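Local structure of 4-amino-4-deoxy-L-arabinose transferase or related glycosyltransferases of PMT family (Cupriavidus metallidurans, 5EZM) at residues R188-V201 and R233-T247. The protein is a zinc-binding membrane glycosyltransferase of the GT-C fold that probably transfers aminoarabinose from an undecaprenyl-type lipid carrier to lipid A. Sequence-based numbering, arbitrary orientation.
Sequences RRGWMVACWAAMGV and RLHLALGVVVMLVIT. With DSL (mono-trans, octa-cis decaprenyl-phosphate), chain C; MPG ([(Z)-octadec-9-enyl] (2R)-2,3-bis(oxidanyl)propanoate), chain S; PO4 (phosphate ion), chain B.
W196 and G239 face each other where helices 188-201 and 236-247 run in the same general direction, their axes 8.2 Å apart at closest and inclined by 33°. The indole lies on the bare backbone of G239, whose CA makes a CH-pi contact over the five-membered ring, 3.5 Å from CA to the ring centroid. The whole side chain sits as a knob in a hole formed by L236, G239, V240 and M243, with CZ3 against V240 CG2. With CG anti to the carbonyl carbon, chi1 -75° carries the indole out over the second segment; chi2 near a right angle then brings NE1 to L234 O, to which it donates at 2.9 Å, close to the ring plane and with an N-H...O angle of 151°. That bond, with the packing on both faces, helps to hold the indole in its rotation: the face turned from G239 is covered by M199 CE and by C28 of the decaprenyl phosphate, joining helix packing to lipid pocket.

Ahead of the indole, H235, at the N-cap position with positive phi, offers one ring face to R189 CB in another CH-pi contact. M192 CG reaches the carbonyl R233 O. Farther along, V193 CG2 meets V242 CG1 at 3.7 Å, and I246 CD1 touches A197 CB at 3.6 Å. G200 CA comes within 4.9 Å of M243 CA; glycines G239 and G200 thus let these two predicted transmembrane helices pack closely.

Helix 209-224, part of the connection between the two segments, packs against M199, L234 and M243, while helix 160-178 covers W191, A194 and A198 on the first helix.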
loop_
_atom_site.group_PDB
_atom_site.type_symbol
_atom_site.label_atom_id
_atom_site.label_comp_id
_atom_site.label_asym_id
_atom_site.label_seq_id
_atom_site.Cartn_x
_atom_site.Cartn_y
_atom_site.Cartn_z
ATOM N N ARG A 188 27.937 -11.630 -9.629
ATOM C CA ARG A 188 27.729 -10.200 -9.838
ATOM C C ARG A 188 26.791 -9.946 -11.011
ATOM O O ARG A 188 25.890 -9.103 -10.924
ATOM C CB ARG A 188 29.070 -9.500 -10.062
ATOM C CG ARG A 188 28.966 -8.000 -10.303
ATOM C CD ARG A 188 30.341 -7.373 -10.498
ATOM N NE ARG A 188 31.264 -7.719 -9.418
ATOM C CZ ARG A 188 31.467 -6.977 -8.333
ATOM N NH1 ARG A 188 30.817 -5.833 -8.170
ATOM N NH2 ARG A 188 32.327 -7.380 -7.407
ATOM N N ARG A 189 26.984 -10.669 -12.117
ATOM C CA ARG A 189 26.093 -10.523 -13.262
ATOM C C ARG A 189 24.686 -11.004 -12.930
ATOM O O ARG A 189 23.698 -10.399 -13.364
ATOM C CB ARG A 189 26.649 -11.286 -14.464
ATOM C CG ARG A 189 25.789 -11.178 -15.712
ATOM C CD ARG A 189 26.298 -12.074 -16.832
ATOM N NE ARG A 189 26.241 -13.491 -16.477
ATOM C CZ ARG A 189 27.296 -14.220 -16.125
ATOM N NH1 ARG A 189 28.502 -13.668 -16.083
ATOM N NH2 ARG A 189 27.145 -15.500 -15.818
ATOM N N GLY A 190 24.573 -12.089 -12.163
ATOM C CA GLY A 190 23.257 -12.573 -11.780
ATOM C C GLY A 190 22.499 -11.571 -10.932
ATOM O O GLY A 190 21.322 -11.292 -11.173
ATOM N N TRP A 191 23.169 -11.007 -9.926
ATOM C CA TRP A 191 22.507 -10.022 -9.080
ATOM C C TRP A 191 22.254 -8.721 -9.826
ATOM O O TRP A 191 21.312 -7.993 -9.491
ATOM C CB TRP A 191 23.330 -9.760 -7.823
ATOM C CG TRP A 191 23.363 -10.913 -6.877
ATOM C CD1 TRP A 191 24.454 -11.646 -6.514
ATOM C CD2 TRP A 191 22.250 -11.475 -6.174
ATOM N NE1 TRP A 191 24.091 -12.627 -5.625
ATOM C CE2 TRP A 191 22.742 -12.544 -5.399
ATOM C CE3 TRP A 191 20.884 -11.177 -6.122
ATOM C CZ2 TRP A 191 21.918 -13.317 -4.583
ATOM C CZ3 TRP A 191 20.068 -11.943 -5.309
ATOM C CH2 TRP A 191 20.587 -13.000 -4.551
ATOM N N MET A 192 23.072 -8.409 -10.833
ATOM C CA MET A 192 22.849 -7.181 -11.588
ATOM C C MET A 192 21.668 -7.313 -12.541
ATOM O O MET A 192 20.833 -6.403 -12.622
ATOM C CB MET A 192 24.115 -6.785 -12.345
ATOM C CG MET A 192 25.070 -5.958 -11.503
ATOM S SD MET A 192 24.201 -4.664 -10.589
ATOM C CE MET A 192 24.437 -5.221 -8.905
ATOM N N VAL A 193 21.570 -8.432 -13.266
ATOM C CA VAL A 193 20.384 -8.654 -14.089
ATOM C C VAL A 193 19.151 -8.791 -13.207
ATOM O O VAL A 193 18.050 -8.385 -13.596
ATOM C CB VAL A 193 20.570 -9.878 -15.012
ATOM C CG1 VAL A 193 20.693 -11.157 -14.210
ATOM C CG2 VAL A 193 19.416 -9.983 -15.998
ATOM N N ALA A 194 19.311 -9.344 -12.000
ATOM C CA ALA A 194 18.199 -9.372 -11.058
ATOM C C ALA A 194 17.783 -7.960 -10.669
ATOM O O ALA A 194 16.588 -7.665 -10.534
ATOM C CB ALA A 194 18.580 -10.185 -9.823
ATOM N N CYS A 195 18.761 -7.069 -10.499
ATOM C CA CYS A 195 18.467 -5.686 -10.146
ATOM C C CYS A 195 17.716 -4.982 -11.269
ATOM O O CYS A 195 16.650 -4.392 -11.044
ATOM C CB CYS A 195 19.769 -4.954 -9.818
ATOM S SG CYS A 195 19.591 -3.199 -9.467
ATOM N N TRP A 196 18.254 -5.043 -12.492
ATOM C CA TRP A 196 17.589 -4.412 -13.628
ATOM C C TRP A 196 16.200 -4.995 -13.853
ATOM O O TRP A 196 15.254 -4.263 -14.170
ATOM C CB TRP A 196 18.441 -4.561 -14.884
ATOM C CG TRP A 196 19.629 -3.663 -14.898
ATOM C CD1 TRP A 196 20.885 -3.952 -14.447
ATOM C CD2 TRP A 196 19.683 -2.324 -15.400
ATOM N NE1 TRP A 196 21.715 -2.875 -14.634
ATOM C CE2 TRP A 196 21.002 -1.861 -15.217
ATOM C CE3 TRP A 196 18.743 -1.469 -15.987
ATOM C CZ2 TRP A 196 21.403 -0.584 -15.595
ATOM C CZ3 TRP A 196 19.145 -0.201 -16.361
ATOM C CH2 TRP A 196 20.463 0.230 -16.165
ATOM N N ALA A 197 16.060 -6.313 -13.695
ATOM C CA ALA A 197 14.749 -6.939 -13.812
ATOM C C ALA A 197 13.781 -6.380 -12.778
ATOM O O ALA A 197 12.627 -6.067 -13.100
ATOM C CB ALA A 197 14.879 -8.455 -13.663
ATOM N N ALA A 198 14.237 -6.241 -11.529
ATOM C CA ALA A 198 13.392 -5.651 -10.497
ATOM C C ALA A 198 12.980 -4.232 -10.869
ATOM O O ALA A 198 11.828 -3.837 -10.656
ATOM C CB ALA A 198 14.113 -5.669 -9.149
ATOM N N MET A 199 13.905 -3.452 -11.436
ATOM C CA MET A 199 13.544 -2.118 -11.910
ATOM C C MET A 199 12.476 -2.190 -12.991
ATOM O O MET A 199 11.565 -1.353 -13.034
ATOM C CB MET A 199 14.782 -1.381 -12.423
ATOM C CG MET A 199 15.618 -0.752 -11.319
ATOM S SD MET A 199 16.935 0.309 -11.939
ATOM C CE MET A 199 18.044 -0.914 -12.631
ATOM N N GLY A 200 12.566 -3.192 -13.869
ATOM C CA GLY A 200 11.534 -3.369 -14.877
ATOM C C GLY A 200 10.170 -3.639 -14.269
ATOM O O GLY A 200 9.172 -3.012 -14.640
ATOM N N VAL A 201 10.111 -4.577 -13.319
ATOM C CA VAL A 201 8.852 -4.858 -12.634
ATOM C C VAL A 201 8.319 -3.598 -11.964
ATOM O O VAL A 201 7.111 -3.326 -11.986
ATOM C CB VAL A 201 9.038 -6.003 -11.621
ATOM C CG1 VAL A 201 7.730 -6.285 -10.896
ATOM C CG2 VAL A 201 9.553 -7.256 -12.314
ATOM N N ARG A 233 30.392 -1.929 -13.065
ATOM C CA ARG A 233 29.854 -3.115 -12.407
ATOM C C ARG A 233 28.362 -3.304 -12.643
ATOM O O ARG A 233 27.836 -4.371 -12.311
ATOM C CB ARG A 233 30.103 -3.050 -10.898
ATOM C CG ARG A 233 31.545 -3.231 -10.468
ATOM C CD ARG A 233 32.219 -1.900 -10.186
ATOM N NE ARG A 233 33.150 -1.999 -9.065
ATOM C CZ ARG A 233 34.085 -1.097 -8.782
ATOM N NH1 ARG A 233 34.227 -0.023 -9.544
ATOM N NH2 ARG A 233 34.888 -1.273 -7.740
ATOM N N LEU A 234 27.670 -2.309 -13.196
ATOM C CA LEU A 234 26.218 -2.371 -13.291
ATOM C C LEU A 234 25.718 -3.337 -14.356
ATOM O O LEU A 234 24.523 -3.648 -14.361
ATOM C CB LEU A 234 25.654 -0.979 -13.575
ATOM C CG LEU A 234 26.102 0.145 -12.645
ATOM C CD1 LEU A 234 25.449 1.454 -13.049
ATOM C CD2 LEU A 234 25.787 -0.196 -11.198
ATOM N N HIS A 235 26.587 -3.820 -15.241
ATOM C CA HIS A 235 26.169 -4.550 -16.438
ATOM C C HIS A 235 25.122 -3.739 -17.200
ATOM O O HIS A 235 23.976 -4.148 -17.383
ATOM C CB HIS A 235 25.658 -5.951 -16.088
ATOM C CG HIS A 235 26.748 -6.933 -15.788
ATOM N ND1 HIS A 235 27.335 -7.039 -14.546
ATOM C CD2 HIS A 235 27.364 -7.848 -16.573
ATOM C CE1 HIS A 235 28.262 -7.980 -14.576
ATOM N NE2 HIS A 235 28.300 -8.487 -15.796
ATOM N N LEU A 236 25.562 -2.558 -17.644
ATOM C CA LEU A 236 24.652 -1.555 -18.192
ATOM C C LEU A 236 23.903 -2.081 -19.412
ATOM O O LEU A 236 22.670 -2.018 -19.470
ATOM C CB LEU A 236 25.443 -0.290 -18.538
ATOM C CG LEU A 236 24.713 1.051 -18.652
ATOM C CD1 LEU A 236 24.045 1.229 -20.011
ATOM C CD2 LEU A 236 23.710 1.211 -17.523
ATOM N N ALA A 237 24.632 -2.606 -20.401
ATOM C CA ALA A 237 23.996 -3.033 -21.645
ATOM C C ALA A 237 23.025 -4.187 -21.407
ATOM O O ALA A 237 21.844 -4.107 -21.770
ATOM C CB ALA A 237 25.063 -3.425 -22.666
ATOM N N LEU A 238 23.508 -5.269 -20.794
ATOM C CA LEU A 238 22.659 -6.435 -20.565
ATOM C C LEU A 238 21.469 -6.089 -19.679
ATOM O O LEU A 238 20.349 -6.563 -19.913
ATOM C CB LEU A 238 23.484 -7.558 -19.940
ATOM C CG LEU A 238 22.758 -8.879 -19.691
ATOM C CD1 LEU A 238 22.238 -9.449 -20.998
ATOM C CD2 LEU A 238 23.674 -9.872 -18.989
ATOM N N GLY A 239 21.690 -5.255 -18.662
ATOM C CA GLY A 239 20.601 -4.891 -17.772
ATOM C C GLY A 239 19.554 -4.027 -18.447
ATOM O O GLY A 239 18.352 -4.200 -18.223
ATOM N N VAL A 240 19.992 -3.082 -19.281
ATOM C CA VAL A 240 19.046 -2.276 -20.046
ATOM C C VAL A 240 18.248 -3.157 -20.996
ATOM O O VAL A 240 17.034 -2.983 -21.151
ATOM C CB VAL A 240 19.780 -1.149 -20.797
ATOM C CG1 VAL A 240 18.879 -0.545 -21.861
ATOM C CG2 VAL A 240 20.224 -0.076 -19.823
ATOM N N VAL A 241 18.908 -4.128 -21.632
ATOM C CA VAL A 241 18.204 -4.995 -22.576
ATOM C C VAL A 241 17.156 -5.835 -21.855
ATOM O O VAL A 241 16.004 -5.931 -22.298
ATOM C CB VAL A 241 19.198 -5.878 -23.350
ATOM C CG1 VAL A 241 18.443 -6.911 -24.177
ATOM C CG2 VAL A 241 20.080 -5.022 -24.246
ATOM N N VAL A 242 17.531 -6.455 -20.734
ATOM C CA VAL A 242 16.567 -7.299 -20.032
ATOM C C VAL A 242 15.423 -6.455 -19.476
ATOM O O VAL A 242 14.255 -6.866 -19.512
ATOM C CB VAL A 242 17.264 -8.132 -18.937
ATOM C CG1 VAL A 242 17.890 -7.247 -17.882
ATOM C CG2 VAL A 242 16.280 -9.100 -18.294
ATOM N N MET A 243 15.731 -5.248 -18.989
ATOM C CA MET A 243 14.679 -4.375 -18.475
ATOM C C MET A 243 13.708 -3.974 -19.581
ATOM O O MET A 243 12.487 -3.987 -19.379
ATOM C CB MET A 243 15.295 -3.136 -17.828
ATOM C CG MET A 243 14.282 -2.241 -17.143
ATOM S SD MET A 243 14.682 -0.497 -17.325
ATOM C CE MET A 243 14.441 -0.280 -19.086
ATOM N N LEU A 244 14.232 -3.615 -20.755
ATOM C CA LEU A 244 13.367 -3.305 -21.888
ATOM C C LEU A 244 12.515 -4.506 -22.276
ATOM O O LEU A 244 11.331 -4.358 -22.595
ATOM C CB LEU A 244 14.201 -2.834 -23.082
ATOM C CG LEU A 244 14.878 -1.470 -22.945
ATOM C CD1 LEU A 244 15.719 -1.172 -24.170
ATOM C CD2 LEU A 244 13.853 -0.372 -22.721
ATOM N N VAL A 245 13.101 -5.706 -22.251
ATOM C CA VAL A 245 12.330 -6.908 -22.553
ATOM C C VAL A 245 11.202 -7.092 -21.548
ATOM O O VAL A 245 10.119 -7.577 -21.897
ATOM C CB VAL A 245 13.260 -8.137 -22.601
ATOM C CG1 VAL A 245 12.453 -9.432 -22.560
ATOM C CG2 VAL A 245 14.135 -8.090 -23.851
ATOM N N ILE A 246 11.413 -6.683 -20.299
ATOM C CA ILE A 246 10.370 -6.867 -19.295
ATOM C C ILE A 246 9.268 -5.821 -19.446
ATOM O O ILE A 246 8.076 -6.148 -19.411
ATOM C CB ILE A 246 10.983 -6.853 -17.884
ATOM C CG1 ILE A 246 11.856 -8.090 -17.689
ATOM C CG2 ILE A 246 9.892 -6.804 -16.826
ATOM C CD1 ILE A 246 12.518 -8.157 -16.344
ATOM N N THR A 247 9.635 -4.550 -19.627
ATOM C CA THR A 247 8.639 -3.482 -19.592
ATOM C C THR A 247 7.959 -3.235 -20.934
ATOM O O THR A 247 6.742 -3.021 -20.976
ATOM C CB THR A 247 9.278 -2.173 -19.122
ATOM O OG1 THR A 247 10.276 -1.763 -20.065
ATOM C CG2 THR A 247 9.910 -2.351 -17.761
HETATM C C21 DSL C . 20.787 2.572 -5.647
HETATM C C22 DSL C . 20.495 1.463 -6.643
HETATM C C23 DSL C . 19.779 0.199 -6.183
HETATM C C24 DSL C . 20.869 1.602 -7.924
HETATM C C25 DSL C . 20.573 0.478 -8.950
HETATM C C26 DSL C . 20.015 1.137 -10.242
HETATM C C27 DSL C . 20.902 0.731 -11.468
HETATM C C28 DSL C . 21.713 -0.587 -11.430
HETATM C C29 DSL C . 20.956 1.530 -12.552
HETATM C C30 DSL C . 20.140 2.848 -12.588
HETATM C C31 DSL C . 20.845 3.890 -13.520
HETATM C C32 DSL C . 19.822 4.443 -14.575
HETATM C C33 DSL C . 19.494 3.625 -15.838
HETATM C C34 DSL C . 19.236 5.649 -14.380
HETATM C C2 MPG S . 11.163 -9.828 -8.362
HETATM C C3 MPG S . 11.754 -9.037 -9.525
HETATM C C4 MPG S . 12.845 -9.781 -10.286
HETATM C C5 MPG S . 13.161 -11.163 -9.689
HETATM C C6 MPG S . 14.528 -11.697 -10.144
HETATM C C7 MPG S . 15.174 -12.640 -9.110
HETATM C C8 MPG S . 16.433 -13.333 -9.685
HETATM C C9 MPG S . 17.406 -13.855 -8.599
HETATM C C10 MPG S . 18.799 -14.185 -9.206
HETATM C C11 MPG S . 19.738 -14.913 -8.221
HETATM C C12 MPG S . 21.219 -14.935 -8.731
HETATM C C13 MPG S . 22.175 -15.613 -7.730
HETATM C C14 MPG S . 23.672 -15.416 -8.119
HETATM C C1 MPG S . 9.909 -9.167 -7.781
HETATM P P PO4 B . 28.751 -2.596 -20.108
HETATM O O1 PO4 B . 29.079 -2.692 -18.636
HETATM O O2 PO4 B . 28.728 -1.146 -20.531
HETATM O O3 PO4 B . 27.397 -3.218 -20.360
HETATM O O4 PO4 B . 29.803 -3.333 -20.903
#